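Nucleoside-triphosphatase THEP1 (Aquifex aeolicus, PDB 1YE8) hydrolyses nucleoside 5'-triphosphates, ATP, GTP, CTP, TTP and UTP among them, to the diphosphate and phosphate, and has no kinase activity. Local coordinates at residues Thr6-Val11 against Ile137-Val142; Gly12-Val17 against Ile104-Gly109; Ile29-Glu34 against Glu82-Ile87; Thr45-Ile50 against Ile58-Phe63. All coordinates share one frame; numbering follows the deposited sequence.

In the fold
Contacts 2 and 3 are buried near the middle of the chain, whereas contacts 1 and 4 are only partly buried and lie farther out. Contacts 1 and 2 share the phosphate, a sodium ion and a water: the loop of 6-11 and the start of helix 13-24 form one anion site, and K13 NZ probably bonds to G7 O. Their chemistry is polar and metal-centred. Contact 3 is wholly apolar between side chains and sets helix 77-97 against strand 31-36. That strand pairs with strand 46-51 of contact 4, a hairpin held mainly by backbone hydrogen bonds. Between contacts 2 and 3, I29 and T33 bond to I104 and D106.

Contact 1: residues Thr6-Val11 against Ile137-Val142; sequences TGEPGV and IPIRDV. With NA (sodium ion), chain C; PO4 (phosphate ion), chain E.
I139 packs against the T6 side chain and the carbonyl of G7. Its CB rests against G7 O at 3.7 Å. From there the chain divides: CG2 reaches the carboxylate of E8, 3.7 Å from OE1, while CG1 runs anti to the backbone N (chi1 -163°) and carries CD1 back to T6. CD1 ends 3.7 Å from T6 CG2, the two side chains crossing at about a right angle. A glycine in place of I139 would probably open a gap beside T6 and leave the E8 carboxylate without the methyl it rests on. T6 OG1 sits between two carbonyls, with I137 O at 2.9 Å and P138 O at 3.0 Å. G7-V11 belong to the P-loop (Walker A motif), which runs from strand 2-6 into helix 13-24, and at the backbone angles of G7 and G10 a side chain would be jammed against the preceding carbonyl. E8 O opens a type II turn, closed by V11 N, and also binds the sodium ion at 2.5 Å; K13 NZ is a further ligand of this ion. G10 N donates to phosphate O4 over 2.8 Å, the phosphate probably coming from the crystallisation liquor. A water bridges the two loops, donating to G7 O and accepting from I139 N, while R150 of helix 144-150 bonds to P138 O.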
loop_
_atom_site.group_PDB
_atom_site.type_symbol
_atom_site.label_atom_id
_atom_site.label_comp_id
_atom_site.label_asym_id
_atom_site.label_seq_id
_atom_site.Cartn_x
_atom_site.Cartn_y
_atom_site.Cartn_z
ATOM N N THR A 6 4.860 5.367 -7.050
ATOM C CA THR A 6 6.109 4.630 -7.096
ATOM C C THR A 6 7.276 5.585 -6.885
ATOM O O THR A 6 7.074 6.797 -6.801
ATOM C CB THR A 6 6.165 3.819 -8.422
ATOM O OG1 THR A 6 7.235 2.867 -8.380
ATOM C CG2 THR A 6 6.413 4.704 -9.683
ATOM N N GLY A 7 8.477 5.045 -6.738
ATOM C CA GLY A 7 9.643 5.883 -6.545
ATOM C C GLY A 7 10.705 5.155 -5.758
ATOM O O GLY A 7 10.478 4.043 -5.276
ATOM N N GLU A 8 11.863 5.791 -5.619
ATOM C CA GLU A 8 13.017 5.143 -4.994
ATOM C C GLU A 8 12.750 4.834 -3.522
ATOM O O GLU A 8 11.970 5.537 -2.873
ATOM C CB GLU A 8 14.285 6.007 -5.148
ATOM C CG GLU A 8 14.645 6.468 -6.577
ATOM C CD GLU A 8 14.944 5.343 -7.589
ATOM O OE1 GLU A 8 15.500 4.297 -7.144
ATOM O OE2 GLU A 8 14.659 5.517 -8.838
ATOM N N PRO A 9 13.388 3.792 -2.973
ATOM C CA PRO A 9 13.310 3.542 -1.529
ATOM C C PRO A 9 13.730 4.804 -0.777
ATOM O O PRO A 9 14.732 5.410 -1.159
ATOM C CB PRO A 9 14.344 2.435 -1.312
ATOM C CG PRO A 9 14.476 1.763 -2.615
ATOM C CD PRO A 9 14.243 2.805 -3.663
ATOM N N GLY A 10 12.962 5.219 0.229
ATOM C CA GLY A 10 13.323 6.362 1.042
ATOM C C GLY A 10 12.846 7.715 0.552
ATOM O O GLY A 10 12.997 8.711 1.268
ATOM N N VAL A 11 12.235 7.766 -0.638
ATOM C CA VAL A 11 11.805 9.039 -1.218
ATOM C C VAL A 11 10.606 9.677 -0.496
ATOM O O VAL A 11 10.397 10.882 -0.604
ATOM C CB VAL A 11 11.555 8.942 -2.752
ATOM C CG1 VAL A 11 10.218 8.269 -3.053
ATOM C CG2 VAL A 11 11.626 10.327 -3.391
ATOM N N ILE A 137 3.959 1.016 -5.073
ATOM C CA ILE A 137 4.785 -0.077 -5.580
ATOM C C ILE A 137 6.223 0.381 -5.668
ATOM O O ILE A 137 6.491 1.573 -5.849
ATOM C CB ILE A 137 4.319 -0.591 -6.984
ATOM C CG1 ILE A 137 4.270 0.549 -8.017
ATOM C CG2 ILE A 137 3.003 -1.358 -6.869
ATOM C CD1 ILE A 137 3.996 0.056 -9.419
ATOM N N PRO A 138 7.154 -0.564 -5.570
ATOM C CA PRO A 138 8.564 -0.220 -5.762
ATOM C C PRO A 138 8.834 0.211 -7.198
ATOM O O PRO A 138 8.025 -0.028 -8.106
ATOM C CB PRO A 138 9.312 -1.512 -5.381
ATOM C CG PRO A 138 8.312 -2.588 -5.405
ATOM C CD PRO A 138 6.951 -1.999 -5.285
ATOM N N ILE A 139 9.957 0.894 -7.389
ATOM C CA ILE A 139 10.308 1.415 -8.718
ATOM C C ILE A 139 10.849 0.334 -9.660
ATOM O O ILE A 139 10.833 0.495 -10.877
ATOM C CB ILE A 139 11.286 2.617 -8.586
ATOM C CG1 ILE A 139 11.349 3.454 -9.874
ATOM C CG2 ILE A 139 12.668 2.159 -8.158
ATOM C CD1 ILE A 139 10.047 4.167 -10.247
ATOM N N ARG A 140 11.308 -0.776 -9.093
ATOM C CA ARG A 140 11.747 -1.911 -9.892
ATOM C C ARG A 140 10.695 -3.015 -9.869
ATOM O O ARG A 140 9.916 -3.142 -8.916
ATOM C CB ARG A 140 13.096 -2.441 -9.393
ATOM C CG ARG A 140 14.273 -1.474 -9.608
ATOM C CD ARG A 140 15.617 -1.963 -9.067
ATOM N NE ARG A 140 15.529 -2.466 -7.691
ATOM C CZ ARG A 140 15.508 -3.756 -7.345
ATOM N NH1 ARG A 140 15.569 -4.712 -8.268
ATOM N NH2 ARG A 140 15.415 -4.092 -6.066
ATOM N N ASP A 141 10.652 -3.818 -10.929
ATOM C CA ASP A 141 9.687 -4.914 -11.026
ATOM C C ASP A 141 10.180 -6.143 -10.268
ATOM O O ASP A 141 10.606 -7.133 -10.869
ATOM C CB ASP A 141 9.431 -5.260 -12.490
ATOM C CG ASP A 141 8.636 -4.196 -13.209
ATOM O OD1 ASP A 141 7.887 -3.424 -12.559
ATOM O OD2 ASP A 141 8.669 -4.084 -14.457
ATOM N N VAL A 142 10.087 -6.075 -8.943
ATOM C CA VAL A 142 10.667 -7.081 -8.060
ATOM C C VAL A 142 9.826 -8.350 -7.952
ATOM O O VAL A 142 10.271 -9.331 -7.361
ATOM C CB VAL A 142 10.916 -6.502 -6.659
ATOM C CG1 VAL A 142 11.933 -5.355 -6.718
ATOM C CG2 VAL A 142 9.592 -6.065 -6.004
HETATM NA NA NA C . 10.110 4.691 -1.490
HETATM P P PO4 E . 9.471 5.603 1.326
HETATM O O1 PO4 E . 8.122 5.027 1.719
HETATM O O2 PO4 E . 9.877 6.814 2.110
HETATM O O3 PO4 E . 9.375 5.988 -0.127
HETATM O O4 PO4 E . 10.537 4.545 1.479
HETATM O O HOH W 1 11.348 1.443 -4.899
HETATM O O HOH W 2 8.580 2.408 -0.329
#

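Contact 2: residues Gly12-Val17 against Ile104-Gly109; sequences GKTTLV and IIDEIG. With NA (sodium ion), chain C; MG (magnesium ion), chain B; PO4 (phosphate ion), chain E.
T14 and D106 meet through their oxygens, T14 OG1 lying 2.7 Å from D106 OD2 and the two side chains crossing at about a right angle. T14 holds OG1 anti to its carbonyl carbon (chi1 -61°), a turn that also brings this oxygen within 2.1 Å of the magnesium ion. D106 OD1 is hydrogen-bonded to T136 OG1 and lies beside a magnesium-bound water. A leucine in place of D106 would probably leave that water and the hydroxyls of T14 and T136 without their carboxylate partner. K13 bends at chi3 and chi4, curling round the sodium ion, which NZ binds at 2.3 Å, and CE passes 3.8 Å from E107 OE2. E107, extended beyond CG, presents OE1 to two waters, one on each metal. Backbone amides complete the P-loop grip: K13 N donates almost straight to phosphate O3 (168°), T14 N to O1. Deeper in, V17 CG1 packs on I104 CG2 at 3.6 Å. The contact thus sets the first turn of helix 13-24 over the end of strand 102-105, with strand 132-136 on one flank, where T136 touches K13 and V17, and W32 of strand 31-36 against T14 and D106.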
loop_
_atom_site.group_PDB
_atom_site.type_symbol
_atom_site.label_atom_id
_atom_site.label_comp_id
_atom_site.label_asym_id
_atom_site.label_seq_id
_atom_site.Cartn_x
_atom_site.Cartn_y
_atom_site.Cartn_z
ATOM N N GLY A 12 9.816 8.862 0.207
ATOM C CA GLY A 12 8.683 9.385 0.950
ATOM C C GLY A 12 7.309 8.879 0.546
ATOM O O GLY A 12 6.314 9.583 0.749
ATOM N N LYS A 13 7.236 7.669 -0.015
ATOM C CA LYS A 13 5.944 7.111 -0.440
ATOM C C LYS A 13 4.972 6.916 0.731
ATOM O O LYS A 13 3.824 7.334 0.646
ATOM C CB LYS A 13 6.115 5.807 -1.216
ATOM C CG LYS A 13 6.933 5.960 -2.504
ATOM C CD LYS A 13 6.809 4.764 -3.439
ATOM C CE LYS A 13 7.283 3.447 -2.859
ATOM N NZ LYS A 13 8.760 3.363 -2.843
ATOM N N THR A 14 5.441 6.296 1.813
ATOM C CA THR A 14 4.609 6.130 3.021
ATOM C C THR A 14 4.174 7.476 3.596
ATOM O O THR A 14 3.017 7.656 3.954
ATOM C CB THR A 14 5.371 5.329 4.074
ATOM O OG1 THR A 14 5.676 4.030 3.546
ATOM C CG2 THR A 14 4.499 5.062 5.317
ATOM N N THR A 15 5.108 8.417 3.662
ATOM C CA THR A 15 4.824 9.747 4.166
ATOM C C THR A 15 3.707 10.399 3.370
ATOM O O THR A 15 2.788 10.982 3.943
ATOM C CB THR A 15 6.093 10.604 4.098
ATOM O OG1 THR A 15 6.979 10.172 5.129
ATOM C CG2 THR A 15 5.805 12.086 4.431
ATOM N N LEU A 16 3.784 10.304 2.048
ATOM C CA LEU A 16 2.731 10.839 1.206
ATOM C C LEU A 16 1.398 10.110 1.449
ATOM O O LEU A 16 0.350 10.750 1.577
ATOM C CB LEU A 16 3.132 10.753 -0.265
ATOM C CG LEU A 16 2.091 11.152 -1.299
ATOM C CD1 LEU A 16 1.596 12.600 -1.102
ATOM C CD2 LEU A 16 2.666 10.982 -2.684
ATOM N N VAL A 17 1.434 8.773 1.496
ATOM C CA VAL A 17 0.220 8.014 1.787
ATOM C C VAL A 17 -0.424 8.465 3.116
ATOM O O VAL A 17 -1.635 8.638 3.170
ATOM C CB VAL A 17 0.475 6.490 1.740
ATOM C CG1 VAL A 17 -0.724 5.716 2.313
ATOM C CG2 VAL A 17 0.737 6.048 0.311
ATOM N N ILE A 104 -6.618 1.886 0.883
ATOM C CA ILE A 104 -5.219 2.317 1.058
ATOM C C ILE A 104 -4.309 1.097 1.170
ATOM O O ILE A 104 -4.527 0.253 2.034
ATOM C CB ILE A 104 -5.069 3.179 2.338
ATOM C CG1 ILE A 104 -6.073 4.341 2.348
ATOM C CG2 ILE A 104 -3.629 3.621 2.514
ATOM C CD1 ILE A 104 -5.900 5.409 1.261
ATOM N N ILE A 105 -3.308 0.990 0.290
ATOM C CA ILE A 105 -2.427 -0.195 0.302
ATOM C C ILE A 105 -0.968 0.240 0.135
ATOM O O ILE A 105 -0.485 0.410 -1.001
ATOM C CB ILE A 105 -2.800 -1.210 -0.834
ATOM C CG1 ILE A 105 -4.322 -1.431 -0.949
ATOM C CG2 ILE A 105 -2.074 -2.549 -0.579
ATOM C CD1 ILE A 105 -4.709 -2.414 -2.056
ATOM N N ASP A 106 -0.253 0.411 1.240
ATOM C CA ASP A 106 1.182 0.724 1.173
ATOM C C ASP A 106 1.871 -0.375 1.976
ATOM O O ASP A 106 1.727 -0.423 3.204
ATOM C CB ASP A 106 1.455 2.123 1.761
ATOM C CG ASP A 106 2.921 2.374 2.026
ATOM O OD1 ASP A 106 3.734 2.295 1.069
ATOM O OD2 ASP A 106 3.347 2.666 3.157
ATOM N N GLU A 107 2.619 -1.278 1.337
ATOM C CA GLU A 107 3.077 -1.249 -0.038
ATOM C C GLU A 107 2.762 -2.581 -0.707
ATOM O O GLU A 107 2.789 -3.654 -0.068
ATOM C CB GLU A 107 4.599 -1.023 -0.031
ATOM C CG GLU A 107 5.223 -0.964 -1.413
ATOM C CD GLU A 107 6.591 -0.326 -1.461
ATOM O OE1 GLU A 107 7.104 0.216 -0.465
ATOM O OE2 GLU A 107 7.192 -0.353 -2.536
ATOM N N ILE A 108 2.494 -2.539 -2.006
ATOM C CA ILE A 108 2.478 -3.753 -2.798
ATOM C C ILE A 108 3.933 -4.024 -3.174
ATOM O O ILE A 108 4.380 -3.741 -4.299
ATOM C CB ILE A 108 1.542 -3.632 -4.018
ATOM C CG1 ILE A 108 0.143 -3.169 -3.569
ATOM C CG2 ILE A 108 1.465 -4.972 -4.797
ATOM C CD1 ILE A 108 -0.756 -2.789 -4.674
ATOM N N GLY A 109 4.680 -4.583 -2.223
ATOM C CA GLY A 109 6.112 -4.776 -2.360
ATOM C C GLY A 109 6.528 -6.205 -2.080
ATOM O O GLY A 109 5.699 -7.051 -1.734
HETATM NA NA NA C . 10.110 4.691 -1.490
HETATM MG MG MG B . 7.365 3.233 2.564
HETATM P P PO4 E . 9.471 5.603 1.326
HETATM O O1 PO4 E . 8.122 5.027 1.719
HETATM O O2 PO4 E . 9.877 6.814 2.110
HETATM O O3 PO4 E . 9.375 5.988 -0.127
HETATM O O4 PO4 E . 10.537 4.545 1.479
HETATM O O HOH W 3 6.390 2.576 1.096
HETATM O O HOH W 2 8.580 2.408 -0.329
HETATM O O HOH W 4 7.014 1.633 3.784
HETATM O O HOH W 5 8.531 4.472 4.240
#

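Contact 3: residues Ile29-Glu34 against Glu82-Ile87; sequences IGFWTE and ELAIPI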
loop_
_atom_site.group_PDB
_atom_site.type_symbol
_atom_site.label_atom_id
_atom_site.label_comp_id
_atom_site.label_asym_id
_atom_site.label_seq_id
_atom_site.Cartn_x
_atom_site.Cartn_y
_atom_site.Cartn_z
ATOM N N ILE A 29 -9.612 3.685 4.048
ATOM C CA ILE A 29 -9.598 2.414 4.794
ATOM C C ILE A 29 -8.491 1.527 4.228
ATOM O O ILE A 29 -8.451 1.284 3.017
ATOM C CB ILE A 29 -10.958 1.663 4.721
ATOM C CG1 ILE A 29 -12.156 2.572 5.040
ATOM C CG2 ILE A 29 -10.925 0.451 5.632
ATOM C CD1 ILE A 29 -13.529 1.989 4.561
ATOM N N GLY A 30 -7.604 1.030 5.085
ATOM C CA GLY A 30 -6.528 0.162 4.620
ATOM C C GLY A 30 -5.336 0.194 5.550
ATOM O O GLY A 30 -5.489 0.225 6.773
ATOM N N PHE A 31 -4.134 0.204 4.984
ATOM C CA PHE A 31 -2.940 0.180 5.802
ATOM C C PHE A 31 -1.767 0.797 5.090
ATOM O O PHE A 31 -1.740 0.886 3.835
ATOM C CB PHE A 31 -2.608 -1.258 6.274
ATOM C CG PHE A 31 -2.095 -2.166 5.170
ATOM C CD1 PHE A 31 -0.763 -2.143 4.784
ATOM C CD2 PHE A 31 -2.965 -3.022 4.498
ATOM C CE1 PHE A 31 -0.296 -2.968 3.769
ATOM C CE2 PHE A 31 -2.501 -3.841 3.469
ATOM C CZ PHE A 31 -1.162 -3.817 3.115
ATOM N N TRP A 32 -0.770 1.160 5.893
ATOM C CA TRP A 32 0.538 1.538 5.383
ATOM C C TRP A 32 1.629 0.815 6.150
ATOM O O TRP A 32 1.344 0.058 7.094
ATOM C CB TRP A 32 0.749 3.066 5.372
ATOM C CG TRP A 32 0.670 3.720 6.735
ATOM C CD1 TRP A 32 1.705 3.960 7.598
ATOM C CD2 TRP A 32 -0.515 4.193 7.381
ATOM N NE1 TRP A 32 1.233 4.566 8.741
ATOM C CE2 TRP A 32 -0.126 4.717 8.636
ATOM C CE3 TRP A 32 -1.871 4.240 7.022
ATOM C CZ2 TRP A 32 -1.052 5.284 9.539
ATOM C CZ3 TRP A 32 -2.787 4.790 7.928
ATOM C CH2 TRP A 32 -2.362 5.306 9.158
ATOM N N THR A 33 2.867 0.995 5.705
ATOM C CA THR A 33 3.987 0.239 6.254
ATOM C C THR A 33 5.086 1.202 6.679
ATOM O O THR A 33 5.602 1.968 5.858
ATOM C CB THR A 33 4.492 -0.773 5.201
ATOM O OG1 THR A 33 3.476 -1.764 4.974
ATOM C CG2 THR A 33 5.692 -1.582 5.726
ATOM N N GLU A 34 5.410 1.192 7.967
ATOM C CA GLU A 34 6.407 2.103 8.503
ATOM C C GLU A 34 7.673 1.374 8.879
ATOM O O GLU A 34 7.636 0.232 9.322
ATOM C CB GLU A 34 5.861 2.819 9.728
ATOM C CG GLU A 34 4.855 3.912 9.382
ATOM C CD GLU A 34 4.525 4.832 10.548
ATOM O OE1 GLU A 34 5.284 4.868 11.548
ATOM O OE2 GLU A 34 3.479 5.517 10.466
ATOM N N GLU A 82 -2.435 -11.099 9.537
ATOM C CA GLU A 82 -3.294 -10.885 10.697
ATOM C C GLU A 82 -3.957 -9.512 10.646
ATOM O O GLU A 82 -5.124 -9.367 11.019
ATOM C CB GLU A 82 -2.473 -11.022 11.982
ATOM C CG GLU A 82 -3.301 -11.066 13.252
ATOM C CD GLU A 82 -2.454 -11.239 14.496
ATOM O OE1 GLU A 82 -1.385 -11.881 14.404
ATOM O OE2 GLU A 82 -2.868 -10.726 15.564
ATOM N N LEU A 83 -3.209 -8.502 10.194
ATOM C CA LEU A 83 -3.718 -7.138 10.108
ATOM C C LEU A 83 -4.136 -6.770 8.688
ATOM O O LEU A 83 -5.163 -6.129 8.506
ATOM C CB LEU A 83 -2.679 -6.129 10.635
ATOM C CG LEU A 83 -2.695 -5.893 12.144
ATOM C CD1 LEU A 83 -2.359 -7.160 12.930
ATOM C CD2 LEU A 83 -1.746 -4.759 12.483
ATOM N N ALA A 84 -3.363 -7.191 7.689
ATOM C CA ALA A 84 -3.609 -6.750 6.308
ATOM C C ALA A 84 -4.906 -7.297 5.737
ATOM O O ALA A 84 -5.643 -6.579 5.073
ATOM C CB ALA A 84 -2.452 -7.124 5.392
ATOM N N ILE A 85 -5.178 -8.580 5.960
ATOM C CA ILE A 85 -6.290 -9.201 5.246
ATOM C C ILE A 85 -7.653 -8.685 5.730
ATOM O O ILE A 85 -8.475 -8.259 4.903
ATOM C CB ILE A 85 -6.175 -10.748 5.229
ATOM C CG1 ILE A 85 -4.837 -11.169 4.593
ATOM C CG2 ILE A 85 -7.371 -11.357 4.470
ATOM C CD1 ILE A 85 -4.595 -10.676 3.146
ATOM N N PRO A 86 -7.917 -8.677 7.039
ATOM C CA PRO A 86 -9.236 -8.204 7.460
ATOM C C PRO A 86 -9.466 -6.731 7.116
ATOM O O PRO A 86 -10.583 -6.397 6.715
ATOM C CB PRO A 86 -9.279 -8.481 8.967
ATOM C CG PRO A 86 -7.902 -8.807 9.367
ATOM C CD PRO A 86 -7.138 -9.238 8.164
ATOM N N ILE A 87 -8.460 -5.868 7.233
ATOM C CA ILE A 87 -8.716 -4.468 6.903
ATOM C C ILE A 87 -8.947 -4.270 5.399
ATOM O O ILE A 87 -9.794 -3.460 5.013
ATOM C CB ILE A 87 -7.635 -3.508 7.481
ATOM C CG1 ILE A 87 -8.158 -2.065 7.482
ATOM C CG2 ILE A 87 -6.336 -3.566 6.703
ATOM C CD1 ILE A 87 -9.258 -1.800 8.528
#
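I87 is the main bump of helix 77-97 here, and it fits the corner that the chain turns at G30. Its CG1, set anti to the backbone N (chi1 -163°), comes down on G30 O at 3.6 Å, and CD1 goes on to meet I29 CG2 at 4.0 Å. The other branch, CG2, rests 3.9 Å from the same carbonyl oxygen and then reaches the edge of the F31 ring, 4.1 Å from CD2 and near the ring plane. G30 bends the backbone to angles that only glycine takes up without strain, and a side chain there would point away from the helix, so I87 meets bare backbone at the bend. One turn earlier, A84 is small enough for the ring to come close: F31 CE2 lies 3.8 Å from A84 CB. The F31 ring thus touches both A84 and I87, and no hydrogen bond joins the two segments; the fit is one of apolar shape. Beyond the contact, I49 of strand 46-51 touches both F31 and A84, L88 adds to the helix side of the ring, and I105 lies beside it. Helix 77-97 is thereby laid over the corner where strand 28-29 of the parallel sheet passes into strand 31-36 of the antiparallel one.

Contact 4: residues Thr45-Ile50 against Ile58-Phe63; sequences TGFRII and IFSSKF
F47 is bonded through both its backbone N and O to the facing strand. Its N donates to S60 O over 2.8 Å, while its O receives F59 N at 3.1 Å and S60 N only weakly at 3.5 Å. Two successive amides thus point to one carbonyl, the mark of a classic beta bulge, and the register of this antiparallel hairpin shifts by one between F47 and R48. At the far end T45 O takes a straight bond from K62 N (2.8 Å, 169°) and a CA-H...O contact from S61 CA. S61 OG accepts from F63 N in an ST turn and shares a water with T45 OG1, which bridges the two segments at this end. Between these bonds G46 lies tight against S61, its CA 3.1 Å from S60 O, and there is little space beside that CA for a side chain. Along the other edge of strand 46-51, R48 and I50 are backbone hydrogen-bonded to E34 and W32 of strand 31-36.

Side chains add packing on both faces of the sheet. R48 lays one face of its guanidinium over I58, NH1 lying 3.8 Å from CG1. F59, with CG between the backbone N and the carbonyl carbon (chi1 72°), turns its ring so that the edge meets I49 N in plane, while I49 CG2 touches CD1 at 3.9 Å. Y73 meets the F47 ring edge-to-face, and F80 of helix 77-97 meets that of F59. With its direct cross-strand hydrogen bonds all between backbone atoms, the pairing depends little on side-chain polarity, so the side chains can be mixed, with R48, I58 and S61 on one face and F47 and S60 on the other.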
loop_
_atom_site.group_PDB
_atom_site.type_symbol
_atom_site.label_atom_id
_atom_site.label_comp_id
_atom_site.label_asym_id
_atom_site.label_seq_id
_atom_site.Cartn_x
_atom_site.Cartn_y
_atom_site.Cartn_z
ATOM N N THR A 45 15.583 -1.657 11.568
ATOM C CA THR A 45 15.672 -3.093 11.854
ATOM C C THR A 45 14.476 -3.880 11.340
ATOM O O THR A 45 14.471 -5.098 11.401
ATOM C CB THR A 45 15.728 -3.349 13.368
ATOM O OG1 THR A 45 14.512 -2.885 13.965
ATOM C CG2 THR A 45 16.841 -2.529 14.055
ATOM N N GLY A 46 13.449 -3.196 10.864
ATOM C CA GLY A 46 12.270 -3.900 10.400
ATOM C C GLY A 46 11.191 -2.990 9.878
ATOM O O GLY A 46 11.420 -1.787 9.654
ATOM N N PHE A 47 10.005 -3.576 9.713
ATOM C CA PHE A 47 8.838 -2.906 9.149
ATOM C C PHE A 47 7.577 -3.296 9.901
ATOM O O PHE A 47 7.379 -4.471 10.234
ATOM C CB PHE A 47 8.687 -3.238 7.662
ATOM C CG PHE A 47 9.877 -2.836 6.833
ATOM C CD1 PHE A 47 10.968 -3.691 6.706
ATOM C CD2 PHE A 47 9.920 -1.588 6.203
ATOM C CE1 PHE A 47 12.079 -3.330 5.950
ATOM C CE2 PHE A 47 11.037 -1.216 5.447
ATOM C CZ PHE A 47 12.113 -2.095 5.325
ATOM N N ARG A 48 6.710 -2.308 10.097
ATOM C CA ARG A 48 5.478 -2.431 10.857
ATOM C C ARG A 48 4.292 -2.086 9.965
ATOM O O ARG A 48 4.284 -1.048 9.322
ATOM C CB ARG A 48 5.522 -1.466 12.063
ATOM C CG ARG A 48 4.458 -1.705 13.109
ATOM C CD ARG A 48 4.496 -0.735 14.285
ATOM N NE ARG A 48 5.777 -0.058 14.443
ATOM C CZ ARG A 48 6.648 -0.274 15.434
ATOM N NH1 ARG A 48 6.408 -1.168 16.387
ATOM N NH2 ARG A 48 7.773 0.416 15.468
ATOM N N ILE A 49 3.290 -2.946 9.930
ATOM C CA ILE A 49 2.027 -2.596 9.269
ATOM C C ILE A 49 1.199 -1.780 10.258
ATOM O O ILE A 49 1.131 -2.120 11.444
ATOM C CB ILE A 49 1.264 -3.870 8.752
ATOM C CG1 ILE A 49 -0.092 -3.467 8.156
ATOM C CG2 ILE A 49 1.132 -4.938 9.842
ATOM C CD1 ILE A 49 -0.771 -4.553 7.334
ATOM N N ILE A 50 0.618 -0.678 9.787
ATOM C CA ILE A 50 -0.243 0.170 10.607
ATOM C C ILE A 50 -1.536 0.349 9.825
ATOM O O ILE A 50 -1.495 0.785 8.675
ATOM C CB ILE A 50 0.426 1.531 10.877
ATOM C CG1 ILE A 50 1.790 1.306 11.566
ATOM C CG2 ILE A 50 -0.509 2.410 11.715
ATOM C CD1 ILE A 50 2.498 2.559 12.088
ATOM N N ILE A 58 4.785 -5.516 13.899
ATOM C CA ILE A 58 6.011 -5.769 13.148
ATOM C C ILE A 58 5.856 -7.094 12.417
ATOM O O ILE A 58 5.651 -8.141 13.037
ATOM C CB ILE A 58 7.263 -5.811 14.062
ATOM C CG1 ILE A 58 7.475 -4.440 14.715
ATOM C CG2 ILE A 58 8.501 -6.214 13.243
ATOM C CD1 ILE A 58 8.617 -4.401 15.755
ATOM N N PHE A 59 5.946 -7.056 11.090
ATOM C CA PHE A 59 5.846 -8.278 10.297
ATOM C C PHE A 59 7.124 -8.651 9.550
ATOM O O PHE A 59 7.202 -9.718 8.963
ATOM C CB PHE A 59 4.670 -8.192 9.308
ATOM C CG PHE A 59 4.895 -7.236 8.141
ATOM C CD1 PHE A 59 4.575 -5.888 8.260
ATOM C CD2 PHE A 59 5.388 -7.701 6.933
ATOM C CE1 PHE A 59 4.762 -4.996 7.185
ATOM C CE2 PHE A 59 5.598 -6.815 5.854
ATOM C CZ PHE A 59 5.274 -5.456 5.990
ATOM N N SER A 60 8.124 -7.777 9.565
ATOM C CA SER A 60 9.389 -8.072 8.919
ATOM C C SER A 60 10.480 -7.481 9.783
ATOM O O SER A 60 10.369 -6.336 10.207
ATOM C CB SER A 60 9.421 -7.443 7.530
ATOM O OG SER A 60 10.680 -7.624 6.914
ATOM N N SER A 61 11.523 -8.259 10.063
ATOM C CA SER A 61 12.566 -7.795 10.976
ATOM C C SER A 61 13.869 -8.535 10.740
ATOM O O SER A 61 13.864 -9.720 10.401
ATOM C CB SER A 61 12.144 -7.998 12.445
ATOM O OG SER A 61 13.165 -7.588 13.365
ATOM N N LYS A 62 14.978 -7.827 10.954
ATOM C CA LYS A 62 16.295 -8.458 11.036
ATOM C C LYS A 62 16.376 -9.516 12.152
ATOM O O LYS A 62 17.219 -10.402 12.074
ATOM C CB LYS A 62 17.393 -7.399 11.192
ATOM C CG LYS A 62 17.476 -6.479 9.982
ATOM C CD LYS A 62 18.665 -5.554 10.020
ATOM C CE LYS A 62 18.712 -4.778 8.739
ATOM N NZ LYS A 62 20.068 -4.319 8.394
ATOM N N PHE A 63 15.503 -9.439 13.159
ATOM C CA PHE A 63 15.500 -10.451 14.222
ATOM C C PHE A 63 14.674 -11.681 13.886
ATOM O O PHE A 63 14.774 -12.701 14.582
ATOM C CB PHE A 63 14.935 -9.879 15.525
ATOM C CG PHE A 63 15.718 -8.740 16.107
ATOM C CD1 PHE A 63 17.043 -8.912 16.522
ATOM C CD2 PHE A 63 15.111 -7.500 16.299
ATOM C CE1 PHE A 63 17.759 -7.850 17.084
ATOM C CE2 PHE A 63 15.818 -6.426 16.863
ATOM C CZ PHE A 63 17.143 -6.603 17.259
HETATM O O HOH W 6 12.547 -5.036 14.127
#